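Local atomic coordinates of encapsidation protein (Bacillus phage phi29, PDB entry 5HD9), a protein that probably hydrolyses ATP to drive the packaging of viral DNA, this fragment being the N-terminal ASCE-fold ATPase domain of the phage packaging motor. Residues Q7-Y12 with L184-D189; Y34-F39 with F82-K87; S96-E101 with L135-T140. All coordinates share one frame; numbering follows the deposited sequence.

Contact 1. Residues Q7-Y12 with L184-D189; sequences QKMLSY and LIEIPD
Leu184 sets its two methyl groups against the Tyr12 ring and the short helix 7-11, where that helix lies against the sheet of the ASCE P-loop ATPase fold. CD1 stands over one face of the phenol, 4.1 Å from the centroid of the Tyr12 ring and only 6° off its normal, a CH-pi contact almost directly above the centre. The other methyl, Leu184 CD2, lies nearer the CB end of the ring, 3.5 Å from Tyr12 CD2, and also meets Met9 CG at 3.8 Å. With its CG anti to the backbone N (chi1 172°), Leu184 carries both branches out from strand 183-186 to the helix. A branched leucine suits a place between a flat ring and a flexible selenomethionine, since one methyl caps the ring face while the other wedges between the Tyr12 ring and the Met9 chain. Phe177, on the adjoining edge strand, also meets the Tyr12 ring.

Glu186, two residues further along the same strand, has its CB directed to the helix as well. Its extended chain crosses that of Met9 at about a right angle and brings OE1 to 3.4 Å from Met9 CB. This buried carboxylate is well supplied with partners: Tyr4 OH bonds to OE1, and Arg176 forms a salt bridge with OE2. The length of a glutamate lets it reach all of these from the strand. A water completes the link to the first turn of the helix. It accepts a hydrogen bond from Met9 N at 3.1 Å and donates one to Glu186 OE2 at 2.8 Å.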
loop_
_atom_site.group_PDB
_atom_site.type_symbol
_atom_site.label_atom_id
_atom_site.label_comp_id
_atom_site.label_asym_id
_atom_site.label_seq_id
_atom_site.Cartn_x
_atom_site.Cartn_y
_atom_site.Cartn_z
ATOM N N GLN A 7 -6.011 -3.591 -12.297
ATOM C CA GLN A 7 -6.143 -2.630 -13.391
ATOM C C GLN A 7 -7.336 -1.696 -13.207
ATOM O O GLN A 7 -7.199 -0.481 -13.343
ATOM C CB GLN A 7 -6.269 -3.351 -14.735
ATOM C CG GLN A 7 -6.422 -2.403 -15.926
ATOM C CD GLN A 7 -6.652 -3.130 -17.236
ATOM O OE1 GLN A 7 -5.814 -3.089 -18.138
ATOM N NE2 GLN A 7 -7.799 -3.791 -17.354
ATOM N N LYS A 8 -8.507 -2.251 -12.906
ATOM C CA LYS A 8 -9.700 -1.419 -12.788
ATOM C C LYS A 8 -9.582 -0.460 -11.612
ATOM O O LYS A 8 -9.913 0.718 -11.736
ATOM C CB LYS A 8 -10.963 -2.270 -12.640
ATOM C CG LYS A 8 -12.235 -1.429 -12.629
ATOM C CD LYS A 8 -13.449 -2.206 -13.113
ATOM C CE LYS A 8 -14.749 -1.545 -12.667
ATOM N NZ LYS A 8 -15.926 -2.447 -12.832
HETATM N N MSE A 9 -9.104 -0.965 -10.478
HETATM C CA MSE A 9 -8.893 -0.135 -9.295
HETATM C C MSE A 9 -7.956 1.028 -9.607
HETATM O O MSE A 9 -8.240 2.175 -9.263
HETATM C CB MSE A 9 -8.325 -0.975 -8.143
HETATM C CG MSE A 9 -8.106 -0.204 -6.843
HETATM SE SE MSE A 9 -6.310 0.564 -6.681
HETATM C CE MSE A 9 -5.281 -1.090 -6.531
ATOM N N LEU A 10 -6.845 0.724 -10.271
ATOM C CA LEU A 10 -5.840 1.732 -10.603
ATOM C C LEU A 10 -6.354 2.751 -11.615
ATOM O O LEU A 10 -5.945 3.913 -11.594
ATOM C CB LEU A 10 -4.579 1.058 -11.148
ATOM C CG LEU A 10 -3.760 0.257 -10.135
ATOM C CD1 LEU A 10 -2.814 -0.695 -10.851
ATOM C CD2 LEU A 10 -2.988 1.187 -9.216
ATOM N N SER A 11 -7.247 2.313 -12.499
ATOM C CA SER A 11 -7.766 3.176 -13.555
ATOM C C SER A 11 -8.565 4.353 -12.994
ATOM O O SER A 11 -8.694 5.385 -13.650
ATOM C CB SER A 11 -8.639 2.370 -14.523
ATOM O OG SER A 11 -9.849 1.965 -13.910
ATOM N N TYR A 12 -9.101 4.200 -11.787
ATOM C CA TYR A 12 -9.838 5.282 -11.138
ATOM C C TYR A 12 -8.925 6.466 -10.846
ATOM O O TYR A 12 -9.386 7.602 -10.729
ATOM C CB TYR A 12 -10.488 4.800 -9.844
ATOM C CG TYR A 12 -11.792 4.063 -10.045
ATOM C CD1 TYR A 12 -12.993 4.753 -10.114
ATOM C CD2 TYR A 12 -11.821 2.680 -10.168
ATOM C CE1 TYR A 12 -14.186 4.091 -10.296
ATOM C CE2 TYR A 12 -13.011 2.007 -10.351
ATOM C CZ TYR A 12 -14.191 2.717 -10.415
ATOM O OH TYR A 12 -15.382 2.054 -10.602
ATOM N N LEU A 184 -11.233 5.752 -3.088
ATOM C CA LEU A 184 -11.867 4.586 -3.681
ATOM C C LEU A 184 -11.812 3.417 -2.702
ATOM O O LEU A 184 -10.777 3.171 -2.085
ATOM C CB LEU A 184 -11.172 4.219 -4.998
ATOM C CG LEU A 184 -11.584 2.912 -5.676
ATOM C CD1 LEU A 184 -13.029 2.987 -6.127
ATOM C CD2 LEU A 184 -10.666 2.611 -6.851
ATOM N N ILE A 185 -12.930 2.712 -2.551
ATOM C CA ILE A 185 -12.974 1.501 -1.739
ATOM C C ILE A 185 -13.338 0.319 -2.625
ATOM O O ILE A 185 -14.418 0.297 -3.221
ATOM C CB ILE A 185 -13.991 1.618 -0.577
ATOM C CG1 ILE A 185 -13.572 2.738 0.377
ATOM C CG2 ILE A 185 -14.098 0.292 0.189
ATOM C CD1 ILE A 185 -14.612 3.084 1.430
ATOM N N GLU A 186 -12.432 -0.653 -2.713
ATOM C CA GLU A 186 -12.680 -1.868 -3.481
ATOM C C GLU A 186 -12.888 -3.059 -2.554
ATOM O O GLU A 186 -12.128 -3.263 -1.613
ATOM C CB GLU A 186 -11.525 -2.167 -4.442
ATOM C CG GLU A 186 -11.824 -3.338 -5.383
ATOM C CD GLU A 186 -10.654 -3.700 -6.267
ATOM O OE1 GLU A 186 -9.513 -3.316 -5.932
ATOM O OE2 GLU A 186 -10.876 -4.372 -7.299
ATOM N N ILE A 187 -13.930 -3.834 -2.829
ATOM C CA ILE A 187 -14.150 -5.103 -2.148
ATOM C C ILE A 187 -14.081 -6.208 -3.198
ATOM O O ILE A 187 -15.091 -6.555 -3.808
ATOM C CB ILE A 187 -15.499 -5.134 -1.406
ATOM C CG1 ILE A 187 -15.532 -4.033 -0.343
ATOM C CG2 ILE A 187 -15.708 -6.488 -0.741
ATOM C CD1 ILE A 187 -16.903 -3.751 0.227
ATOM N N PRO A 188 -12.876 -6.749 -3.434
ATOM C CA PRO A 188 -12.730 -7.726 -4.517
ATOM C C PRO A 188 -13.476 -9.024 -4.245
ATOM O O PRO A 188 -13.475 -9.514 -3.117
ATOM C CB PRO A 188 -11.217 -7.978 -4.573
ATOM C CG PRO A 188 -10.589 -6.880 -3.782
ATOM C CD PRO A 188 -11.595 -6.486 -2.758
ATOM N N ASP A 189 -14.107 -9.562 -5.282
ATOM C CA ASP A 189 -14.763 -10.862 -5.209
ATOM C C ASP A 189 -13.943 -11.872 -6.002
ATOM O O ASP A 189 -14.487 -12.769 -6.647
ATOM C CB ASP A 189 -16.194 -10.775 -5.752
ATOM C CG ASP A 189 -16.257 -10.149 -7.136
ATOM O OD1 ASP A 189 -15.865 -10.817 -8.115
ATOM O OD2 ASP A 189 -16.704 -8.988 -7.244
HETATM O O HOH W 1 -9.312 -3.930 -9.567
#

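Contact 2. Residues Y34-F39 with F82-K87; sequences YPINRF and FYIDGK
Apolar packing carries most of this contact, in which helix 26-42, whose first residues belong to the probable Walker A motif of the P-loop fold, meets the hairpin of strands 81-84 and 87-94. Phe39 and Ile84 run past each other in opposite directions. Phe39 CE2 lies 3.9 Å from Ile84 CB, while the neighbouring Phe39 CD2 lies equally close to Ile84 CD1. CG of Phe39 is anti to the backbone N (chi1 -177°), which swings the ring away from the helix axis and over to the strand. The long CG1-CD1 branch of Ile84 reaches two residues about one turn apart on the helix, Phe39 and Ile36, CD1 lying 4.0 Å from Ile36 CG2. Ile36 is itself covered by Phe63, Val66 and Phe70, and Ala89 of strand 87-94 touches both Phe39 and Ile84.

Backbone hydrogen bonding shapes the strand side. Ile84 and Lys87 pair in both directions, closing a type I' turn with Asp85 and Gly86 at its corners. Glycine suits the second corner because its positive phi of 86° would press a CB against the preceding carbonyl. Asp85 is held by His73 and the backbone N of Glu74.

On the exposed side, the aliphatic base of Lys87 does the touching, and its bent chain then takes the ammonium group away from the helix. Lys87 CB sits at the edge of the Phe39 ring, near its plane, 3.9 Å from CZ.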
loop_
_atom_site.group_PDB
_atom_site.type_symbol
_atom_site.label_atom_id
_atom_site.label_comp_id
_atom_site.label_asym_id
_atom_site.label_seq_id
_atom_site.Cartn_x
_atom_site.Cartn_y
_atom_site.Cartn_z
ATOM N N TYR A 34 3.301 -4.277 -8.912
ATOM C CA TYR A 34 2.988 -3.011 -9.568
ATOM C C TYR A 34 4.085 -1.960 -9.352
ATOM O O TYR A 34 4.626 -1.439 -10.323
ATOM C CB TYR A 34 1.632 -2.476 -9.094
ATOM C CG TYR A 34 1.335 -1.074 -9.580
ATOM C CD1 TYR A 34 0.941 -0.846 -10.889
ATOM C CD2 TYR A 34 1.454 0.021 -8.731
ATOM C CE1 TYR A 34 0.674 0.431 -11.344
ATOM C CE2 TYR A 34 1.189 1.301 -9.175
ATOM C CZ TYR A 34 0.801 1.501 -10.482
ATOM O OH TYR A 34 0.535 2.778 -10.922
ATOM N N PRO A 35 4.428 -1.649 -8.090
ATOM C CA PRO A 35 5.474 -0.633 -7.893
ATOM C C PRO A 35 6.848 -1.046 -8.429
ATOM O O PRO A 35 7.607 -0.184 -8.866
ATOM C CB PRO A 35 5.517 -0.455 -6.368
ATOM C CG PRO A 35 4.835 -1.659 -5.805
ATOM C CD PRO A 35 3.828 -2.078 -6.815
ATOM N N ILE A 36 7.163 -2.337 -8.398
ATOM C CA ILE A 36 8.424 -2.817 -8.954
ATOM C C ILE A 36 8.461 -2.538 -10.456
ATOM O O ILE A 36 9.491 -2.132 -10.991
ATOM C CB ILE A 36 8.632 -4.325 -8.688
ATOM C CG1 ILE A 36 8.914 -4.551 -7.204
ATOM C CG2 ILE A 36 9.795 -4.872 -9.514
ATOM C CD1 ILE A 36 8.863 -5.995 -6.774
ATOM N N ASN A 37 7.334 -2.747 -11.129
ATOM C CA ASN A 37 7.244 -2.467 -12.557
ATOM C C ASN A 37 7.348 -0.975 -12.847
ATOM O O ASN A 37 7.939 -0.578 -13.852
ATOM C CB ASN A 37 5.938 -3.013 -13.139
ATOM C CG ASN A 37 6.081 -4.426 -13.672
ATOM O OD1 ASN A 37 6.834 -4.672 -14.616
ATOM N ND2 ASN A 37 5.342 -5.357 -13.084
ATOM N N ARG A 38 6.774 -0.150 -11.971
ATOM C CA ARG A 38 6.817 1.295 -12.162
ATOM C C ARG A 38 8.255 1.795 -12.037
ATOM O O ARG A 38 8.658 2.715 -12.750
ATOM C CB ARG A 38 5.917 2.028 -11.159
ATOM C CG ARG A 38 4.421 1.734 -11.275
ATOM C CD ARG A 38 3.835 2.036 -12.654
ATOM N NE ARG A 38 3.897 3.453 -13.002
ATOM C CZ ARG A 38 3.349 3.983 -14.092
ATOM N NH1 ARG A 38 2.691 3.217 -14.953
ATOM N NH2 ARG A 38 3.457 5.281 -14.325
ATOM N N PHE A 39 9.034 1.189 -11.144
ATOM C CA PHE A 39 10.425 1.603 -10.990
ATOM C C PHE A 39 11.258 1.188 -12.194
ATOM O O PHE A 39 12.034 1.981 -12.726
ATOM C CB PHE A 39 11.065 1.022 -9.730
ATOM C CG PHE A 39 12.480 1.492 -9.530
ATOM C CD1 PHE A 39 12.733 2.743 -8.988
ATOM C CD2 PHE A 39 13.553 0.711 -9.924
ATOM C CE1 PHE A 39 14.029 3.195 -8.824
ATOM C CE2 PHE A 39 14.852 1.157 -9.760
ATOM C CZ PHE A 39 15.088 2.401 -9.210
ATOM N N PHE A 82 14.728 -0.838 -0.125
ATOM C CA PHE A 82 14.599 -1.732 -1.265
ATOM C C PHE A 82 15.463 -1.253 -2.422
ATOM O O PHE A 82 15.440 -0.070 -2.771
ATOM C CB PHE A 82 13.137 -1.820 -1.704
ATOM C CG PHE A 82 12.206 -2.313 -0.629
ATOM C CD1 PHE A 82 12.442 -3.518 0.016
ATOM C CD2 PHE A 82 11.099 -1.566 -0.256
ATOM C CE1 PHE A 82 11.586 -3.970 1.006
ATOM C CE2 PHE A 82 10.244 -2.014 0.731
ATOM C CZ PHE A 82 10.486 -3.216 1.363
ATOM N N TYR A 83 16.213 -2.177 -3.015
ATOM C CA TYR A 83 17.086 -1.862 -4.141
ATOM C C TYR A 83 16.759 -2.735 -5.344
ATOM O O TYR A 83 16.517 -3.935 -5.206
ATOM C CB TYR A 83 18.554 -2.041 -3.747
ATOM C CG TYR A 83 18.944 -1.223 -2.546
ATOM C CD1 TYR A 83 18.604 -1.635 -1.266
ATOM C CD2 TYR A 83 19.639 -0.029 -2.690
ATOM C CE1 TYR A 83 18.948 -0.886 -0.162
ATOM C CE2 TYR A 83 19.990 0.728 -1.590
ATOM C CZ TYR A 83 19.641 0.295 -0.328
ATOM O OH TYR A 83 19.986 1.046 0.772
ATOM N N ILE A 84 16.752 -2.118 -6.521
ATOM C CA ILE A 84 16.539 -2.833 -7.770
ATOM C C ILE A 84 17.692 -2.526 -8.717
ATOM O O ILE A 84 17.911 -1.373 -9.089
ATOM C CB ILE A 84 15.194 -2.460 -8.420
ATOM C CG1 ILE A 84 14.052 -2.816 -7.466
ATOM C CG2 ILE A 84 15.036 -3.168 -9.769
ATOM C CD1 ILE A 84 12.662 -2.542 -8.000
ATOM N N ASP A 85 18.424 -3.571 -9.096
ATOM C CA ASP A 85 19.614 -3.434 -9.931
ATOM C C ASP A 85 20.603 -2.431 -9.337
ATOM O O ASP A 85 21.261 -1.684 -10.061
ATOM C CB ASP A 85 19.228 -3.018 -11.352
ATOM C CG ASP A 85 18.367 -4.057 -12.052
ATOM O OD1 ASP A 85 18.571 -5.265 -11.807
ATOM O OD2 ASP A 85 17.484 -3.666 -12.843
ATOM N N GLY A 86 20.696 -2.414 -8.012
ATOM C CA GLY A 86 21.687 -1.602 -7.330
ATOM C C GLY A 86 21.255 -0.174 -7.064
ATOM O O GLY A 86 22.014 0.607 -6.491
ATOM N N LYS A 87 20.035 0.169 -7.471
ATOM C CA LYS A 87 19.507 1.516 -7.270
ATOM C C LYS A 87 18.436 1.525 -6.188
ATOM O O LYS A 87 17.623 0.607 -6.109
ATOM C CB LYS A 87 18.926 2.064 -8.575
ATOM C CG LYS A 87 19.880 1.979 -9.748
ATOM C CD LYS A 87 19.362 2.755 -10.948
ATOM C CE LYS A 87 19.304 1.899 -12.207
ATOM N NZ LYS A 87 19.804 2.639 -13.399
#

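Contact 3. Residues S96-E101 with L135-T140; sequences SVWQSE and LNLMDT
The Trp98 indole has Leu137 over one face and two polar residues of the same helix at its edge, Asn136 by the pyrrole nitrogen and Thr140 by the benzene side. Leu137 CG stands 3.8 Å from the centroid of the six-membered ring and 5° off its normal, a centred CH-pi contact. Leu137 CB lies over the nitrogen side of the indole, 3.8 Å from Trp98 CE2. At the edge Trp98 NE1 donates to Asn136 OD1 over 2.8 Å, with an angle of 155° at the hydrogen. The bond lies close to the ring plane and meets a lone pair of the amide oxygen, although the two planes are turned 59° apart.

Trp98 lies in a short, weakly bonded helical turn beyond strand 87-94, and its ring pins that turn to helix 130-141, which packs through Leu137 and Met138 on central strand 109-115 of the ASCE sheet. The indole offers a broad apolar face and one N-H together. Lys102 NZ also bonds Asn136 OD1. One turn on, Thr140 CB approaches the ring edge 3.7 Å from Trp98 CZ2. Thr140 OG1 donates to Asn136 O at 2.7 Å, above the carbonyl plane and on the opposite face from Thr140 N, which bonds the same oxygen.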
loop_
_atom_site.group_PDB
_atom_site.type_symbol
_atom_site.label_atom_id
_atom_site.label_comp_id
_atom_site.label_asym_id
_atom_site.label_seq_id
_atom_site.Cartn_x
_atom_site.Cartn_y
_atom_site.Cartn_z
ATOM N N SER A 96 4.475 4.097 12.905
ATOM C CA SER A 96 4.674 4.503 14.294
ATOM C C SER A 96 5.884 5.425 14.481
ATOM O O SER A 96 5.914 6.224 15.417
ATOM C CB SER A 96 4.832 3.269 15.186
ATOM O OG SER A 96 5.943 2.483 14.786
ATOM N N VAL A 97 6.877 5.309 13.600
ATOM C CA VAL A 97 8.100 6.109 13.710
ATOM C C VAL A 97 8.349 6.968 12.473
ATOM O O VAL A 97 9.498 7.255 12.131
ATOM C CB VAL A 97 9.340 5.215 13.945
ATOM C CG1 VAL A 97 9.215 4.471 15.271
ATOM C CG2 VAL A 97 9.547 4.255 12.763
ATOM N N TRP A 98 7.275 7.382 11.809
ATOM C CA TRP A 98 7.396 8.184 10.592
ATOM C C TRP A 98 8.116 9.508 10.850
ATOM O O TRP A 98 8.858 9.987 9.993
ATOM C CB TRP A 98 6.015 8.455 9.982
ATOM C CG TRP A 98 6.027 9.571 8.974
ATOM C CD1 TRP A 98 5.282 10.715 9.007
ATOM C CD2 TRP A 98 6.843 9.658 7.800
ATOM N NE1 TRP A 98 5.578 11.504 7.920
ATOM C CE2 TRP A 98 6.536 10.878 7.165
ATOM C CE3 TRP A 98 7.805 8.824 7.222
ATOM C CZ2 TRP A 98 7.151 11.281 5.982
ATOM C CZ3 TRP A 98 8.413 9.224 6.047
ATOM C CH2 TRP A 98 8.084 10.440 5.440
ATOM N N GLN A 99 7.909 10.088 12.028
ATOM C CA GLN A 99 8.528 11.371 12.361
ATOM C C GLN A 99 10.051 11.295 12.241
ATOM O O GLN A 99 10.690 12.245 11.790
ATOM C CB GLN A 99 8.125 11.823 13.773
ATOM C CG GLN A 99 8.818 11.097 14.929
ATOM C CD GLN A 99 8.448 9.628 15.018
ATOM O OE1 GLN A 99 7.341 9.230 14.649
ATOM N NE2 GLN A 99 9.377 8.812 15.511
ATOM N N SER A 100 10.621 10.158 12.629
ATOM C CA SER A 100 12.070 9.968 12.589
ATOM C C SER A 100 12.568 9.675 11.177
ATOM O O SER A 100 13.731 9.924 10.858
ATOM C CB SER A 100 12.485 8.827 13.522
ATOM O OG SER A 100 12.466 9.241 14.874
ATOM N N GLU A 101 11.687 9.148 10.335
ATOM C CA GLU A 101 12.059 8.772 8.976
ATOM C C GLU A 101 12.052 9.972 8.027
ATOM O O GLU A 101 12.504 9.873 6.888
ATOM C CB GLU A 101 11.114 7.685 8.454
ATOM C CG GLU A 101 11.141 6.401 9.272
ATOM C CD GLU A 101 12.478 5.692 9.197
ATOM O OE1 GLU A 101 12.837 5.217 8.100
ATOM O OE2 GLU A 101 13.172 5.611 10.233
ATOM N N LEU A 135 -1.350 10.911 6.330
ATOM C CA LEU A 135 -1.552 12.090 5.515
ATOM C C LEU A 135 -0.260 12.902 5.412
ATOM O O LEU A 135 0.123 13.327 4.325
ATOM C CB LEU A 135 -2.686 12.930 6.094
ATOM C CG LEU A 135 -4.110 12.497 5.730
ATOM C CD1 LEU A 135 -5.134 13.374 6.439
ATOM C CD2 LEU A 135 -4.354 12.524 4.223
ATOM N N ASN A 136 0.425 13.094 6.536
ATOM C CA ASN A 136 1.699 13.808 6.529
ATOM C C ASN A 136 2.736 13.085 5.672
ATOM O O ASN A 136 3.475 13.714 4.914
ATOM C CB ASN A 136 2.231 13.982 7.952
ATOM C CG ASN A 136 3.554 14.728 7.992
ATOM O OD1 ASN A 136 4.618 14.119 8.080
ATOM N ND2 ASN A 136 3.492 16.054 7.920
ATOM N N LEU A 137 2.781 11.763 5.796
ATOM C CA LEU A 137 3.684 10.944 4.995
ATOM C C LEU A 137 3.410 11.155 3.508
ATOM O O LEU A 137 4.338 11.337 2.721
ATOM C CB LEU A 137 3.534 9.466 5.370
ATOM C CG LEU A 137 4.547 8.460 4.813
ATOM C CD1 LEU A 137 4.573 7.224 5.694
ATOM C CD2 LEU A 137 4.235 8.056 3.383
HETATM N N MSE A 138 2.135 11.147 3.135
HETATM C CA MSE A 138 1.737 11.305 1.740
HETATM C C MSE A 138 2.140 12.668 1.178
HETATM O O MSE A 138 2.734 12.748 0.103
HETATM C CB MSE A 138 0.225 11.106 1.598
HETATM C CG MSE A 138 -0.213 9.675 1.843
HETATM SE SE MSE A 138 -2.144 9.458 1.901
HETATM C CE MSE A 138 -2.536 10.033 0.085
ATOM N N ASP A 139 1.824 13.739 1.898
ATOM C CA ASP A 139 2.184 15.075 1.432
ATOM C C ASP A 139 3.698 15.243 1.364
ATOM O O ASP A 139 4.209 15.970 0.514
ATOM C CB ASP A 139 1.592 16.157 2.338
ATOM C CG ASP A 139 0.448 16.920 1.683
ATOM O OD1 ASP A 139 0.373 16.992 0.436
ATOM O OD2 ASP A 139 -0.381 17.472 2.428
ATOM N N THR A 140 4.416 14.573 2.260
ATOM C CA THR A 140 5.868 14.691 2.294
ATOM C C THR A 140 6.503 14.112 1.027
ATOM O O THR A 140 7.404 14.722 0.450
ATOM C CB THR A 140 6.466 13.984 3.536
ATOM O OG1 THR A 140 6.011 14.636 4.726
ATOM C CG2 THR A 140 7.991 14.022 3.507
#

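Overall arrangement
Contacts 1 and 2 each join a helix to the one mixed sheet, whereas contact 3 joins two helices, one of which packs on it. The centres of contacts 1 and 2 are 23 Å apart, yet they touch directly: Leu10 CD1 packs 3.7 Å from Tyr34 CE1, joining helix 7-11 to helix 26-42. Contact 3 lies across the centre of the chain from contact 1, about 25 Å away between centres, and about 10 Å separates its nearest atoms from either of the others. Contacts 2 and 3 follow in series inside the long loop closed by contact 1. The probable Walker A residues, Gly21 to Ser28, run into helix 26-42, which carries segment 34-39 of contact 2, and Glu186 of contact 1 lies near them without touching.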